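Local coordinates for protein type III secretion system effector HopBA1 (Pseudomonas syringae pv. aptata, PDB 5T09) that acts as a virulence factor recognised by the Arabidopsis resistance protein RBA1, which triggers plant cell death, and enhances RBA1 self-association, at residues I156-M159 and K160-A164. Residues are numbered along the deposited sequence; the frame is centred on the assembly and turned at random.
Sequences ILYM and KKRLA
Arg162 lays its aliphatic part over one face of the Tyr158 ring, a CH-pi contact in which CG of Arg162 stands 4.0 Å from the centroid of the Tyr158 ring, 27° off the ring normal. The nearest ring atom is Tyr158 CE2, 3.6 Å from Arg162 CG. With Tyr158 CG anti to the backbone N (chi1 178°) and the arginine chain bent at chi2 and chi3, the two run side by side in the same direction, their flat groups only 24° apart in tilt. NH2 of Arg162 makes a salt bridge with Glu83, which directly follows strand 77-82, and Ile146 touches the tyrosine from a neighbouring loop. All of this lies on the last turns of helix 152-163, at the surface of the alpha/beta fold, and the i to i+4 spacing is what pairs the side chains. The Arg162 N to Tyr158 O hydrogen bond of the same step is 2.9 Å long. One residue on, Met159, present as selenomethionine, bends at chi2 and chi3 and brings SE within 3.9 Å of Leu163 CD1. That same methyl also lies 3.3 Å from Met159 O, the carbonyl oxygen that accepts the hydrogen bond from Leu163 N. Lys160 meets Ile156 O twice, its N donating a 3.0 Å hydrogen bond to Ile156 O and its CG lying 3.1 Å from that oxygen.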
loop_
_atom_site.group_PDB
_atom_site.type_symbol
_atom_site.label_atom_id
_atom_site.label_comp_id
_atom_site.label_asym_id
_atom_site.label_seq_id
_atom_site.Cartn_x
_atom_site.Cartn_y
_atom_site.Cartn_z
ATOM N N ILE A 156 20.858 -2.419 -8.947
ATOM C CA ILE A 156 20.217 -3.729 -8.981
ATOM C C ILE A 156 20.289 -4.388 -7.608
ATOM O O ILE A 156 19.279 -4.871 -7.082
ATOM C CB ILE A 156 20.852 -4.604 -10.074
ATOM C CG1 ILE A 156 20.625 -3.966 -11.447
ATOM C CG2 ILE A 156 20.266 -6.012 -10.052
ATOM C CD1 ILE A 156 21.486 -4.541 -12.547
ATOM N N LEU A 157 21.479 -4.412 -7.002
ATOM C CA LEU A 157 21.618 -5.014 -5.679
ATOM C C LEU A 157 20.718 -4.323 -4.664
ATOM O O LEU A 157 20.103 -4.985 -3.820
ATOM C CB LEU A 157 23.074 -4.959 -5.220
ATOM C CG LEU A 157 24.042 -5.915 -5.910
ATOM C CD1 LEU A 157 25.471 -5.545 -5.574
ATOM C CD2 LEU A 157 23.755 -7.354 -5.508
ATOM N N TYR A 158 20.626 -2.992 -4.733
ATOM C CA TYR A 158 19.799 -2.250 -3.786
ATOM C C TYR A 158 18.362 -2.756 -3.798
ATOM O O TYR A 158 17.775 -3.018 -2.741
ATOM C CB TYR A 158 19.848 -0.755 -4.111
ATOM C CG TYR A 158 18.983 0.098 -3.208
ATOM C CD1 TYR A 158 19.497 0.641 -2.038
ATOM C CD2 TYR A 158 17.655 0.358 -3.524
ATOM C CE1 TYR A 158 18.716 1.420 -1.205
ATOM C CE2 TYR A 158 16.864 1.132 -2.697
ATOM C CZ TYR A 158 17.401 1.663 -1.538
ATOM O OH TYR A 158 16.620 2.436 -0.709
HETATM N N MSE A 159 17.782 -2.908 -4.984
HETATM C CA MSE A 159 16.395 -3.341 -5.089
HETATM C C MSE A 159 16.242 -4.791 -4.633
HETATM O O MSE A 159 15.282 -5.127 -3.945
HETATM C CB MSE A 159 15.888 -3.174 -6.525
HETATM C CG MSE A 159 14.370 -3.278 -6.676
HETATM SE SE MSE A 159 13.355 -2.026 -5.555
HETATM C CE MSE A 159 14.298 -0.370 -5.987
ATOM N N LYS A 160 17.193 -5.649 -5.015
ATOM C CA LYS A 160 17.172 -7.030 -4.543
ATOM C C LYS A 160 17.233 -7.089 -3.022
ATOM O O LYS A 160 16.524 -7.882 -2.394
ATOM C CB LYS A 160 18.336 -7.821 -5.141
ATOM C CG LYS A 160 18.386 -7.849 -6.659
ATOM C CD LYS A 160 17.416 -8.856 -7.238
ATOM C CE LYS A 160 17.633 -9.018 -8.729
ATOM N NZ LYS A 160 16.685 -9.999 -9.320
ATOM N N LYS A 161 18.087 -6.263 -2.411
ATOM C CA LYS A 161 18.178 -6.247 -0.956
ATOM C C LYS A 161 16.882 -5.744 -0.334
ATOM O O LYS A 161 16.400 -6.312 0.652
ATOM C CB LYS A 161 19.361 -5.388 -0.512
ATOM C CG LYS A 161 20.722 -5.958 -0.903
ATOM C CD LYS A 161 21.848 -4.956 -0.668
ATOM C CE LYS A 161 23.193 -5.504 -1.128
ATOM N NZ LYS A 161 24.270 -4.476 -1.068
ATOM N N ARG A 162 16.296 -4.689 -0.905
ATOM C CA ARG A 162 15.017 -4.190 -0.407
ATOM C C ARG A 162 13.945 -5.270 -0.462
ATOM O O ARG A 162 13.163 -5.427 0.482
ATOM C CB ARG A 162 14.579 -2.969 -1.215
ATOM C CG ARG A 162 15.435 -1.729 -1.005
ATOM C CD ARG A 162 15.116 -1.053 0.316
ATOM N NE ARG A 162 13.701 -0.720 0.439
ATOM C CZ ARG A 162 13.098 -0.441 1.589
ATOM N NH1 ARG A 162 13.782 -0.454 2.725
ATOM N NH2 ARG A 162 11.804 -0.155 1.604
ATOM N N LEU A 163 13.889 -6.024 -1.563
ATOM C CA LEU A 163 12.866 -7.055 -1.700
ATOM C C LEU A 163 13.051 -8.197 -0.715
ATOM O O LEU A 163 12.105 -8.959 -0.490
ATOM C CB LEU A 163 12.851 -7.602 -3.127
ATOM C CG LEU A 163 11.800 -6.948 -4.028
ATOM C CD1 LEU A 163 11.999 -5.439 -4.108
ATOM C CD2 LEU A 163 11.826 -7.569 -5.416
ATOM N N ALA A 164 14.234 -8.333 -0.113
ATOM C CA ALA A 164 14.419 -9.354 0.911
ATOM C C ALA A 164 13.529 -9.108 2.121
ATOM O O ALA A 164 13.300 -10.034 2.908
ATOM C CB ALA A 164 15.885 -9.411 1.346
#